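Local coordinates for protein carbonic anhydrase (Neosartorya fumigata, PDB 7COI) that probably catalyses the reversible hydration of carbon dioxide to hydrogencarbonate and a proton, as a zinc-dependent beta-class carbonic anhydrase, at residues I158-R163 / K238-A244; V171-K177 / G254-V259; V181-N187 / L200-R204; E225-K229 / R265-A269. One frame throughout, in Å; residues are numbered along the deposited sequence.

Contact 1: I158-R163 / K238-A244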
loop_
_atom_site.group_PDB
_atom_site.type_symbol
_atom_site.label_atom_id
_atom_site.label_comp_id
_atom_site.label_asym_id
_atom_site.label_seq_id
_atom_site.Cartn_x
_atom_site.Cartn_y
_atom_site.Cartn_z
ATOM N N ILE A 158 4.405 -4.751 13.347
ATOM C CA ILE A 158 5.630 -5.541 13.677
ATOM C C ILE A 158 6.673 -4.585 14.266
ATOM O O ILE A 158 7.264 -4.938 15.301
ATOM C CB ILE A 158 6.125 -6.290 12.436
ATOM C CG1 ILE A 158 5.125 -7.391 12.083
ATOM C CG2 ILE A 158 7.559 -6.778 12.639
ATOM C CD1 ILE A 158 5.219 -7.948 10.709
ATOM N N GLU A 159 6.841 -3.403 13.685
ATOM C CA GLU A 159 7.799 -2.391 14.187
ATOM C C GLU A 159 7.432 -2.029 15.628
ATOM O O GLU A 159 8.343 -2.025 16.509
ATOM C CB GLU A 159 7.810 -1.185 13.266
ATOM C CG GLU A 159 8.669 -0.027 13.746
ATOM C CD GLU A 159 10.184 -0.242 13.737
ATOM O OE1 GLU A 159 10.668 -1.130 13.036
ATOM O OE2 GLU A 159 10.850 0.504 14.426
ATOM N N PHE A 160 6.153 -1.734 15.882
ATOM C CA PHE A 160 5.708 -1.282 17.222
ATOM C C PHE A 160 5.903 -2.420 18.236
ATOM O O PHE A 160 6.501 -2.185 19.304
ATOM C CB PHE A 160 4.272 -0.794 17.184
ATOM C CG PHE A 160 3.895 0.002 18.401
ATOM C CD1 PHE A 160 3.497 -0.625 19.566
ATOM C CD2 PHE A 160 3.883 1.383 18.347
ATOM C CE1 PHE A 160 3.161 0.113 20.688
ATOM C CE2 PHE A 160 3.541 2.128 19.474
ATOM C CZ PHE A 160 3.169 1.490 20.631
ATOM N N ALA A 161 5.461 -3.635 17.905
ATOM C CA ALA A 161 5.524 -4.776 18.836
ATOM C C ALA A 161 7.002 -5.098 19.146
ATOM O O ALA A 161 7.335 -5.368 20.318
ATOM C CB ALA A 161 4.833 -5.966 18.265
ATOM N N VAL A 162 7.827 -5.182 18.117
ATOM C CA VAL A 162 9.202 -5.728 18.258
ATOM C C VAL A 162 10.121 -4.658 18.850
ATOM O O VAL A 162 10.840 -4.966 19.828
ATOM C CB VAL A 162 9.734 -6.315 16.949
ATOM C CG1 VAL A 162 11.174 -6.769 17.117
ATOM C CG2 VAL A 162 8.891 -7.479 16.500
ATOM N N ARG A 163 10.098 -3.432 18.337
ATOM C CA ARG A 163 11.064 -2.404 18.777
ATOM C C ARG A 163 10.559 -1.729 20.050
ATOM O O ARG A 163 11.377 -1.517 20.971
ATOM C CB ARG A 163 11.340 -1.365 17.694
ATOM C CG ARG A 163 12.340 -0.283 18.105
ATOM C CD ARG A 163 12.748 0.631 16.965
ATOM N NE ARG A 163 13.310 -0.104 15.835
ATOM C CZ ARG A 163 14.568 -0.599 15.796
ATOM N NH1 ARG A 163 15.380 -0.470 16.839
ATOM N NH2 ARG A 163 15.015 -1.251 14.736
ATOM N N LYS A 238 12.956 -8.808 7.709
ATOM C CA LYS A 238 12.768 -7.463 8.273
ATOM C C LYS A 238 13.898 -7.269 9.266
ATOM O O LYS A 238 14.021 -8.105 10.191
ATOM C CB LYS A 238 11.420 -7.342 8.965
ATOM C CG LYS A 238 10.230 -7.505 8.034
ATOM C CD LYS A 238 8.901 -7.284 8.740
ATOM C CE LYS A 238 7.731 -7.692 7.856
ATOM N NZ LYS A 238 7.700 -6.892 6.611
ATOM N N SER A 239 14.655 -6.202 9.108
ATOM C CA SER A 239 15.818 -5.937 9.992
ATOM C C SER A 239 15.363 -5.887 11.456
ATOM O O SER A 239 16.090 -6.439 12.333
ATOM C CB SER A 239 16.542 -4.688 9.599
ATOM O OG SER A 239 17.791 -4.650 10.282
ATOM N N VAL A 240 14.188 -5.303 11.738
ATOM C CA VAL A 240 13.756 -5.115 13.154
ATOM C C VAL A 240 13.606 -6.488 13.819
ATOM O O VAL A 240 13.985 -6.628 15.039
ATOM C CB VAL A 240 12.498 -4.235 13.292
ATOM C CG1 VAL A 240 11.258 -4.877 12.680
ATOM C CG2 VAL A 240 12.228 -3.880 14.738
ATOM N N VAL A 241 13.083 -7.467 13.094
ATOM C CA VAL A 241 12.906 -8.839 13.621
ATOM C C VAL A 241 14.275 -9.519 13.759
ATOM O O VAL A 241 14.531 -10.123 14.830
ATOM C CB VAL A 241 11.953 -9.647 12.728
ATOM C CG1 VAL A 241 11.857 -11.100 13.156
ATOM C CG2 VAL A 241 10.573 -8.988 12.709
ATOM N N LEU A 242 15.098 -9.491 12.717
ATOM C CA LEU A 242 16.436 -10.162 12.770
ATOM C C LEU A 242 17.254 -9.596 13.938
ATOM O O LEU A 242 17.895 -10.406 14.651
ATOM C CB LEU A 242 17.168 -9.978 11.442
ATOM C CG LEU A 242 16.544 -10.719 10.270
ATOM C CD1 LEU A 242 17.072 -10.192 8.953
ATOM C CD2 LEU A 242 16.757 -12.210 10.391
ATOM N N GLU A 243 17.234 -8.282 14.137
ATOM C CA GLU A 243 17.942 -7.605 15.251
ATOM C C GLU A 243 17.470 -8.196 16.597
ATOM O O GLU A 243 18.311 -8.530 17.467
ATOM C CB GLU A 243 17.707 -6.093 15.222
ATOM C CG GLU A 243 18.352 -5.331 14.075
ATOM C CD GLU A 243 17.731 -3.946 13.878
ATOM O OE1 GLU A 243 17.191 -3.387 14.881
ATOM O OE2 GLU A 243 17.714 -3.441 12.721
ATOM N N ALA A 244 16.156 -8.338 16.799
ATOM C CA ALA A 244 15.559 -8.835 18.064
ATOM C C ALA A 244 15.889 -10.314 18.255
ATOM O O ALA A 244 16.055 -10.753 19.421
ATOM C CB ALA A 244 14.059 -8.609 18.075
#
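Arg163 makes two salt bridges, one across to the neighbouring helix and one within its own. Its NH2 reaches Glu243 OE1 across the helices at 3.1 Å, meeting the oxygen on its syn side with the guanidinium and carboxylate planes turned 53° apart. Its NE bridges to Glu159 OE2 one turn back, nearly within the guanidinium plane, at 2.9 Å. Ser239 OG donates to the other oxygen of Glu243, on the anti side, so both ends of that carboxylate are held.

Beside this salt-bridge network Val240 fits as a knob among Ile158, Glu159, Val162 and Arg163. Its CG2 faces Val162 CG1 at 3.9 Å and also lies near the arginine head. Val162 CG1, anti to the backbone N (chi1 176°), points across to helix 239-248, where it touches Ala244 CB at 3.6 Å. Deeper in, the methyls Ile158 CG2 and Val241 CG2 meet at 3.7 Å, and Leu235 touches both residues. The Lys238 and Ile158 side chains cross at about a right angle, Lys238 CE against Ile158 CD1.

Helix 152-164 rests on strand 114-119 through Ile158, and helix 239-248 packs beside it, the segment axes only 17° from parallel, as in an alpha/beta fold.

Contact 2: V171-K177 / G254-V259. With ZN (zinc ion), chain F.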
loop_
_atom_site.group_PDB
_atom_site.type_symbol
_atom_site.label_atom_id
_atom_site.label_comp_id
_atom_site.label_asym_id
_atom_site.label_seq_id
_atom_site.Cartn_x
_atom_site.Cartn_y
_atom_site.Cartn_z
ATOM N N VAL A 171 3.793 -14.782 16.814
ATOM C CA VAL A 171 3.032 -15.959 16.404
ATOM C C VAL A 171 2.270 -15.593 15.134
ATOM O O VAL A 171 1.547 -14.590 15.159
ATOM C CB VAL A 171 2.067 -16.381 17.525
ATOM C CG1 VAL A 171 1.203 -17.544 17.098
ATOM C CG2 VAL A 171 2.796 -16.655 18.830
ATOM N N ILE A 172 2.421 -16.371 14.086
ATOM C CA ILE A 172 1.529 -16.319 12.911
ATOM C C ILE A 172 0.631 -17.523 13.037
ATOM O O ILE A 172 1.138 -18.665 13.058
ATOM C CB ILE A 172 2.277 -16.254 11.567
ATOM C CG1 ILE A 172 3.183 -15.032 11.494
ATOM C CG2 ILE A 172 1.274 -16.275 10.421
ATOM C CD1 ILE A 172 4.006 -14.964 10.212
ATOM N N CYS A 173 -0.670 -17.277 13.094
ATOM C CA CYS A 173 -1.687 -18.324 13.256
ATOM C C CYS A 173 -2.586 -18.317 12.035
ATOM O O CYS A 173 -3.323 -17.350 11.842
ATOM C CB CYS A 173 -2.455 -18.119 14.557
ATOM S SG CYS A 173 -3.627 -19.461 14.858
ATOM N N GLY A 174 -2.502 -19.388 11.246
ATOM C CA GLY A 174 -3.501 -19.716 10.216
ATOM C C GLY A 174 -4.597 -20.582 10.799
ATOM O O GLY A 174 -4.552 -20.903 12.003
ATOM N N HIS A 175 -5.609 -20.936 10.013
ATOM C CA HIS A 175 -6.719 -21.721 10.605
ATOM C C HIS A 175 -7.339 -22.581 9.513
ATOM O O HIS A 175 -7.158 -22.314 8.306
ATOM C CB HIS A 175 -7.712 -20.849 11.391
ATOM C CG HIS A 175 -8.465 -19.982 10.456
ATOM N ND1 HIS A 175 -9.770 -20.284 10.082
ATOM C CD2 HIS A 175 -8.085 -18.889 9.760
ATOM C CE1 HIS A 175 -10.191 -19.412 9.209
ATOM N NE2 HIS A 175 -9.187 -18.554 9.038
ATOM N N THR A 176 -8.005 -23.638 9.949
ATOM C CA THR A 176 -8.781 -24.526 9.064
ATOM C C THR A 176 -10.022 -23.760 8.606
ATOM O O THR A 176 -10.531 -22.880 9.369
ATOM C CB THR A 176 -9.087 -25.855 9.777
ATOM O OG1 THR A 176 -9.968 -25.595 10.871
ATOM C CG2 THR A 176 -7.833 -26.535 10.264
ATOM N N LYS A 177 -10.536 -24.108 7.430
ATOM C CA LYS A 177 -11.769 -23.497 6.855
ATOM C C LYS A 177 -11.559 -21.988 6.619
ATOM O O LYS A 177 -12.500 -21.228 6.842
ATOM C CB LYS A 177 -12.953 -23.740 7.784
ATOM C CG LYS A 177 -13.120 -25.192 8.230
ATOM C CD LYS A 177 -13.541 -26.084 7.107
ATOM C CE LYS A 177 -15.005 -25.900 6.745
ATOM N NZ LYS A 177 -15.259 -25.865 5.278
ATOM N N GLY A 254 4.814 -20.649 14.065
ATOM C CA GLY A 254 3.687 -20.894 13.162
ATOM C C GLY A 254 2.707 -21.825 13.814
ATOM O O GLY A 254 3.145 -22.898 14.324
ATOM N N LEU A 255 1.420 -21.444 13.812
ATOM C CA LEU A 255 0.331 -22.266 14.373
ATOM C C LEU A 255 -0.735 -22.442 13.317
ATOM O O LEU A 255 -0.881 -21.552 12.439
ATOM C CB LEU A 255 -0.302 -21.617 15.603
ATOM C CG LEU A 255 0.620 -21.307 16.769
ATOM C CD1 LEU A 255 -0.157 -20.655 17.898
ATOM C CD2 LEU A 255 1.292 -22.575 17.290
ATOM N N ILE A 256 -1.499 -23.527 13.454
ATOM C CA ILE A 256 -2.824 -23.693 12.807
ATOM C C ILE A 256 -3.871 -23.877 13.899
ATOM O O ILE A 256 -3.694 -24.734 14.804
ATOM C CB ILE A 256 -2.845 -24.843 11.794
ATOM C CG1 ILE A 256 -1.904 -24.586 10.608
ATOM C CG2 ILE A 256 -4.263 -25.130 11.367
ATOM C CD1 ILE A 256 -2.278 -23.437 9.669
ATOM N N TYR A 257 -4.945 -23.092 13.809
ATOM C CA TYR A 257 -6.119 -23.148 14.702
ATOM C C TYR A 257 -7.170 -23.996 14.021
ATOM O O TYR A 257 -7.558 -23.679 12.905
ATOM C CB TYR A 257 -6.664 -21.753 14.999
ATOM C CG TYR A 257 -7.867 -21.765 15.896
ATOM C CD1 TYR A 257 -7.763 -22.266 17.190
ATOM C CD2 TYR A 257 -9.134 -21.389 15.436
ATOM C CE1 TYR A 257 -8.864 -22.299 18.022
ATOM C CE2 TYR A 257 -10.239 -21.421 16.271
ATOM C CZ TYR A 257 -10.103 -21.874 17.573
ATOM O OH TYR A 257 -11.182 -21.942 18.414
ATOM N N ASP A 258 -7.647 -25.044 14.703
ATOM C CA ASP A 258 -8.728 -25.915 14.178
ATOM C C ASP A 258 -10.043 -25.317 14.677
ATOM O O ASP A 258 -10.328 -25.401 15.911
ATOM C CB ASP A 258 -8.499 -27.367 14.635
ATOM C CG ASP A 258 -9.479 -28.363 14.063
ATOM O OD1 ASP A 258 -10.622 -27.977 13.795
ATOM O OD2 ASP A 258 -9.070 -29.514 13.869
ATOM N N VAL A 259 -10.826 -24.716 13.785
ATOM C CA VAL A 259 -12.068 -23.997 14.196
ATOM C C VAL A 259 -13.095 -24.997 14.736
ATOM O O VAL A 259 -14.025 -24.549 15.420
ATOM C CB VAL A 259 -12.647 -23.152 13.051
ATOM C CG1 VAL A 259 -11.656 -22.084 12.622
ATOM C CG2 VAL A 259 -13.063 -24.016 11.878
HETATM ZN ZN ZN F . -9.223 -17.049 7.516
HETATM O O HOH W 1 -11.431 -27.793 11.267
#
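Strands 171-175 and 254-257 run side by side in parallel within the central sheet of the beta-carbonic anhydrase fold, and the first carries zinc ligand His175 at its C-terminal end. The tight part is the ladder itself. Leu255 N bonds Ile172 O at 2.9 Å, in the carbonyl plane; Gly174 then takes over, its N giving to Leu255 O and its O accepting from Tyr257 N. Thr176 N to Tyr257 O closes the series.

On the face that carries Cys173 and His175, Val171 CG1 presses on Leu255 CD1 at 3.5 Å, closer than usual for two carbons. Cys173 SG lies over Tyr257 CB at 3.8 Å, while His175 CB comes to the edge of the tyrosine ring. Phe81 of the second subunit packs on Val171 and Leu255.

Past the strand ends the contact loosens and reaches water. Thr176 OG1 accepts from Val259 N at 3.2 Å, and one water links that hydroxyl to Asp258 OD1, which also takes the N-H of Gly260. Exposed Lys177 merely lays its CG across Val259 CG2.

With CG between its backbone N and carbonyl carbon (chi1 69°), the His175 ring turns off the strand to join Cys119 and Cys178 at the metal. His175 NE2 binds zinc at 2.1 Å, while its ND1 makes a weak bond to Thr176 O.

Contact 3: V181-N187 / L200-R204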
loop_
_atom_site.group_PDB
_atom_site.type_symbol
_atom_site.label_atom_id
_atom_site.label_comp_id
_atom_site.label_asym_id
_atom_site.label_seq_id
_atom_site.Cartn_x
_atom_site.Cartn_y
_atom_site.Cartn_z
ATOM N N VAL A 181 -7.886 -18.346 2.130
ATOM C CA VAL A 181 -7.113 -19.459 1.515
ATOM C C VAL A 181 -8.001 -20.123 0.447
ATOM O O VAL A 181 -7.518 -20.360 -0.685
ATOM C CB VAL A 181 -6.639 -20.431 2.600
ATOM C CG1 VAL A 181 -6.051 -21.690 1.977
ATOM C CG2 VAL A 181 -5.637 -19.744 3.528
ATOM N N ALA A 182 -9.258 -20.417 0.763
ATOM C CA ALA A 182 -10.182 -21.065 -0.213
ATOM C C ALA A 182 -10.358 -20.176 -1.461
ATOM O O ALA A 182 -10.344 -20.687 -2.606
ATOM C CB ALA A 182 -11.495 -21.396 0.438
ATOM N N ALA A 183 -10.512 -18.863 -1.287
ATOM C CA ALA A 183 -10.659 -17.915 -2.416
ATOM C C ALA A 183 -9.451 -18.049 -3.353
ATOM O O ALA A 183 -9.633 -18.053 -4.600
ATOM C CB ALA A 183 -10.810 -16.515 -1.890
ATOM N N ALA A 184 -8.233 -18.155 -2.798
ATOM C CA ALA A 184 -6.999 -18.240 -3.599
ATOM C C ALA A 184 -6.968 -19.539 -4.427
ATOM O O ALA A 184 -6.289 -19.566 -5.454
ATOM C CB ALA A 184 -5.779 -18.114 -2.723
ATOM N N LEU A 185 -7.630 -20.602 -3.963
ATOM C CA LEU A 185 -7.671 -21.906 -4.690
ATOM C C LEU A 185 -8.796 -21.911 -5.742
ATOM O O LEU A 185 -8.853 -22.881 -6.545
ATOM C CB LEU A 185 -7.872 -23.026 -3.661
ATOM C CG LEU A 185 -6.636 -23.358 -2.830
ATOM C CD1 LEU A 185 -7.023 -24.124 -1.559
ATOM C CD2 LEU A 185 -5.619 -24.136 -3.659
ATOM N N GLY A 186 -9.680 -20.921 -5.725
ATOM C CA GLY A 186 -10.729 -20.696 -6.755
ATOM C C GLY A 186 -10.239 -19.780 -7.872
ATOM O O GLY A 186 -9.102 -19.310 -7.811
ATOM N N ASN A 187 -11.047 -19.529 -8.881
ATOM C CA ASN A 187 -10.646 -18.655 -10.011
ATOM C C ASN A 187 -11.803 -17.712 -10.315
ATOM O O ASN A 187 -11.981 -17.328 -11.475
ATOM C CB ASN A 187 -10.111 -19.467 -11.192
ATOM C CG ASN A 187 -8.802 -20.149 -10.873
ATOM O OD1 ASN A 187 -7.716 -19.642 -11.193
ATOM N ND2 ASN A 187 -8.890 -21.279 -10.197
ATOM N N LEU A 200 -0.967 -15.904 -1.774
ATOM C CA LEU A 200 -1.570 -17.245 -1.684
ATOM C C LEU A 200 -1.581 -17.880 -3.077
ATOM O O LEU A 200 -1.256 -19.069 -3.158
ATOM C CB LEU A 200 -2.957 -17.132 -1.082
ATOM C CG LEU A 200 -2.992 -16.858 0.416
ATOM C CD1 LEU A 200 -4.378 -16.433 0.843
ATOM C CD2 LEU A 200 -2.587 -18.104 1.177
ATOM N N ARG A 201 -1.905 -17.127 -4.132
ATOM C CA ARG A 201 -1.861 -17.677 -5.522
ATOM C C ARG A 201 -0.420 -17.955 -5.942
ATOM O O ARG A 201 -0.205 -18.916 -6.699
ATOM C CB ARG A 201 -2.597 -16.780 -6.500
ATOM C CG ARG A 201 -4.085 -16.709 -6.274
ATOM C CD ARG A 201 -4.723 -15.865 -7.337
ATOM N NE ARG A 201 -6.121 -15.759 -7.014
ATOM C CZ ARG A 201 -7.033 -16.631 -7.386
ATOM N NH1 ARG A 201 -6.684 -17.640 -8.175
ATOM N NH2 ARG A 201 -8.287 -16.460 -7.005
ATOM N N GLN A 202 0.564 -17.208 -5.428
ATOM C CA GLN A 202 1.980 -17.492 -5.747
ATOM C C GLN A 202 2.347 -18.869 -5.149
ATOM O O GLN A 202 3.043 -19.674 -5.838
ATOM C CB GLN A 202 2.885 -16.393 -5.205
ATOM C CG GLN A 202 2.658 -15.047 -5.905
ATOM C CD GLN A 202 3.511 -13.972 -5.288
ATOM O OE1 GLN A 202 3.638 -13.876 -4.069
ATOM N NE2 GLN A 202 4.128 -13.174 -6.134
ATOM N N LEU A 203 1.916 -19.123 -3.909
ATOM C CA LEU A 203 2.142 -20.426 -3.240
ATOM C C LEU A 203 1.387 -21.519 -3.995
ATOM O O LEU A 203 1.974 -22.613 -4.182
ATOM C CB LEU A 203 1.703 -20.347 -1.773
ATOM C CG LEU A 203 2.613 -19.538 -0.875
ATOM C CD1 LEU A 203 1.937 -19.286 0.465
ATOM C CD2 LEU A 203 3.957 -20.249 -0.698
ATOM N N ARG A 204 0.166 -21.229 -4.438
ATOM C CA ARG A 204 -0.620 -22.206 -5.229
ATOM C C ARG A 204 0.157 -22.602 -6.505
ATOM O O ARG A 204 0.271 -23.831 -6.804
ATOM C CB ARG A 204 -1.977 -21.611 -5.559
ATOM C CG ARG A 204 -2.845 -22.526 -6.399
ATOM C CD ARG A 204 -4.160 -21.848 -6.698
ATOM N NE ARG A 204 -4.965 -22.647 -7.598
ATOM C CZ ARG A 204 -6.059 -22.241 -8.200
ATOM N NH1 ARG A 204 -6.533 -21.016 -7.988
ATOM N NH2 ARG A 204 -6.669 -23.073 -9.026
#
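Gly186 O takes both terminal nitrogens of Arg201: NH1 at 3.0 Å, nearly in line with the carbonyl, and NH2 at 3.1 Å, from well above the carbonyl plane. Arg204 joins in from the same helix. Its NH1 bonds Ala184 O at 2.9 Å and makes a weaker bond to Gly186 O, while Leu185 O lies over one face of its guanidinium.

Beside these polar groups the helices touch closely. Ala184 CB and Leu200 CB are 3.4 Å apart, a tight carbon pair; the segment axes are inclined at 55°. Leu200 CD2 continues to Val181 CG2, and these two side chains cross at about a right angle.

Both arginines are extended from CG to NE. In Arg204, CG stands anti to the backbone N (chi1 179°), which carries the head straight across to the last turn of helix 179-185. Farther out, Ser282 O of the third subunit accepts from Arg201 NH1, and Ser282 also packs on Arg204.

Two buried arginines thus bond carbonyls at and just past the C-terminal end of helix 179-185. Their positive charge would probably complement the negative end of the helix dipole, and Arg201 joins this helix end to a subunit interface.

Contact 4: E225-K229 / R265-A269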
loop_
_atom_site.group_PDB
_atom_site.type_symbol
_atom_site.label_atom_id
_atom_site.label_comp_id
_atom_site.label_asym_id
_atom_site.label_seq_id
_atom_site.Cartn_x
_atom_site.Cartn_y
_atom_site.Cartn_z
ATOM N N GLU A 225 -1.162 -23.877 5.770
ATOM C CA GLU A 225 0.161 -24.176 6.392
ATOM C C GLU A 225 1.282 -23.518 5.590
ATOM O O GLU A 225 2.185 -22.956 6.213
ATOM C CB GLU A 225 0.431 -25.682 6.447
ATOM C CG GLU A 225 -0.572 -26.411 7.306
ATOM C CD GLU A 225 -0.459 -27.925 7.286
ATOM O OE1 GLU A 225 0.087 -28.459 6.307
ATOM O OE2 GLU A 225 -0.960 -28.557 8.230
ATOM N N LEU A 226 1.260 -23.656 4.262
ATOM C CA LEU A 226 2.301 -23.066 3.386
ATOM C C LEU A 226 2.287 -21.542 3.566
ATOM O O LEU A 226 3.361 -20.941 3.621
ATOM C CB LEU A 226 2.048 -23.469 1.934
ATOM C CG LEU A 226 2.344 -24.934 1.595
ATOM C CD1 LEU A 226 1.798 -25.201 0.225
ATOM C CD2 LEU A 226 3.832 -25.232 1.695
ATOM N N ASN A 227 1.106 -20.962 3.757
ATOM C CA ASN A 227 0.946 -19.492 3.962
ATOM C C ASN A 227 1.565 -19.077 5.291
ATOM O O ASN A 227 2.249 -18.012 5.353
ATOM C CB ASN A 227 -0.522 -19.107 3.834
ATOM C CG ASN A 227 -0.724 -17.619 3.973
ATOM O OD1 ASN A 227 -0.012 -16.855 3.324
ATOM N ND2 ASN A 227 -1.654 -17.229 4.849
ATOM N N VAL A 228 1.351 -19.854 6.364
ATOM C CA VAL A 228 1.954 -19.533 7.683
ATOM C C VAL A 228 3.472 -19.610 7.518
ATOM O O VAL A 228 4.169 -18.723 7.987
ATOM C CB VAL A 228 1.442 -20.474 8.797
ATOM C CG1 VAL A 228 2.266 -20.318 10.061
ATOM C CG2 VAL A 228 -0.053 -20.247 9.078
ATOM N N LYS A 229 3.980 -20.638 6.862
ATOM C CA LYS A 229 5.461 -20.804 6.755
ATOM C C LYS A 229 6.066 -19.661 5.935
ATOM O O LYS A 229 7.117 -19.147 6.297
ATOM C CB LYS A 229 5.758 -22.183 6.175
ATOM C CG LYS A 229 5.540 -23.319 7.157
ATOM C CD LYS A 229 5.510 -24.679 6.471
ATOM C CE LYS A 229 5.231 -25.826 7.421
ATOM N NZ LYS A 229 4.966 -27.091 6.696
ATOM N N ARG A 265 -2.370 -26.149 16.866
ATOM C CA ARG A 265 -1.211 -27.064 16.630
ATOM C C ARG A 265 -0.024 -26.276 16.086
ATOM O O ARG A 265 -0.208 -25.301 15.289
ATOM C CB ARG A 265 -1.578 -28.253 15.755
ATOM C CG ARG A 265 -2.084 -27.896 14.384
ATOM C CD ARG A 265 -2.502 -29.157 13.652
ATOM N NE ARG A 265 -3.069 -28.894 12.334
ATOM C CZ ARG A 265 -2.366 -28.741 11.205
ATOM N NH1 ARG A 265 -1.041 -28.780 11.230
ATOM N NH2 ARG A 265 -2.993 -28.531 10.061
ATOM N N GLN A 266 1.183 -26.635 16.553
ATOM C CA GLN A 266 2.452 -26.035 16.064
ATOM C C GLN A 266 2.806 -26.628 14.698
ATOM O O GLN A 266 2.644 -27.844 14.499
ATOM C CB GLN A 266 3.605 -26.238 17.044
ATOM C CG GLN A 266 3.412 -25.490 18.334
ATOM C CD GLN A 266 4.655 -25.506 19.168
ATOM O OE1 GLN A 266 5.617 -24.777 18.928
ATOM N NE2 GLN A 266 4.613 -26.361 20.165
ATOM N N LEU A 267 3.280 -25.784 13.789
ATOM C CA LEU A 267 3.917 -26.225 12.526
ATOM C C LEU A 267 5.418 -26.364 12.753
ATOM O O LEU A 267 5.995 -25.484 13.483
ATOM C CB LEU A 267 3.629 -25.195 11.437
ATOM C CG LEU A 267 2.145 -25.001 11.151
ATOM C CD1 LEU A 267 1.952 -23.997 10.045
ATOM C CD2 LEU A 267 1.487 -26.328 10.826
ATOM N N ASP A 268 6.008 -27.408 12.153
ATOM C CA ASP A 268 7.474 -27.681 12.163
ATOM C C ASP A 268 8.241 -26.463 11.656
ATOM O O ASP A 268 9.191 -26.025 12.336
ATOM C CB ASP A 268 7.819 -28.894 11.300
ATOM C CG ASP A 268 7.231 -30.188 11.830
ATOM O OD1 ASP A 268 7.253 -30.378 13.067
ATOM O OD2 ASP A 268 6.747 -30.989 11.002
ATOM N N ALA A 269 7.847 -25.941 10.499
ATOM C CA ALA A 269 8.321 -24.631 9.998
ATOM C C ALA A 269 9.857 -24.556 10.134
ATOM O O ALA A 269 10.386 -23.493 10.544
ATOM C CB ALA A 269 7.605 -23.532 10.764
#
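Helix 225-229 passes alongside residues 265-269, which begin on strand 264-266, outermost in this chain's sheet, with the CA atoms of Lys229 and Ala269 coming to 5.8 Å. This is the helix-over-sheet layer of the alpha/beta fold: helix 216-236 lies against strands 251-257 and 264-266, the latter the antiparallel strand at this end of the chain's own sheet.

Leu267 is the apolar centre. It points at the helix and spreads its two methyls, CD1 against Val228 CG1 at 3.7 Å and CD2 against Glu225 CG at 4.1 Å. Val228 also reaches Ile256 on the neighbouring strand, as does Leu267, so the three make a continuous patch under the helix. Lys229 runs its extended chain along the turn, where its CG approaches Ala269 CB at 4.2 Å; the turn is poorly ordered here, and this end of the contact is less well defined.

Toward the solvent the chemistry changes to a salt bridge. Arg265 starts with CG between its backbone N and carbonyl carbon (chi1 60°), then extends to bring its head back to the helix. Glu225 extends to meet it, with Arg222 only a long, weak ion-pair partner for its other oxygen. Carboxylate and guanidinium planes stand 81° apart, and both terminal nitrogens hydrogen-bond a single oxygen from its anti side: Arg265 NH2 lies 2.7 Å and NH1 3.0 Å from Glu225 OE2.

Overall arrangement
Contact 2 is the buried centre, a parallel strand pair held by backbone bonds and ending at the zinc; the other three are helix contacts farther out. Contact 4 shares its sheet: strand 264-266 bonds to 251-257, and Val228 packs on Gly174 and Gly254. Contact 1 joins two helices, each followed in the chain by one of the strands of contact 2, with valines inside and a salt-bridge network outside. Contact 3, nested in the chain between those strands, uses arginines on helix-end carbonyls instead of carboxylates; its Leu200 and Leu203 touch Asn227 of the helix in contact 4. Contact 4 is the surface member. Contacts 1, 2 and 4 reach the second subunit, contact 3 the third.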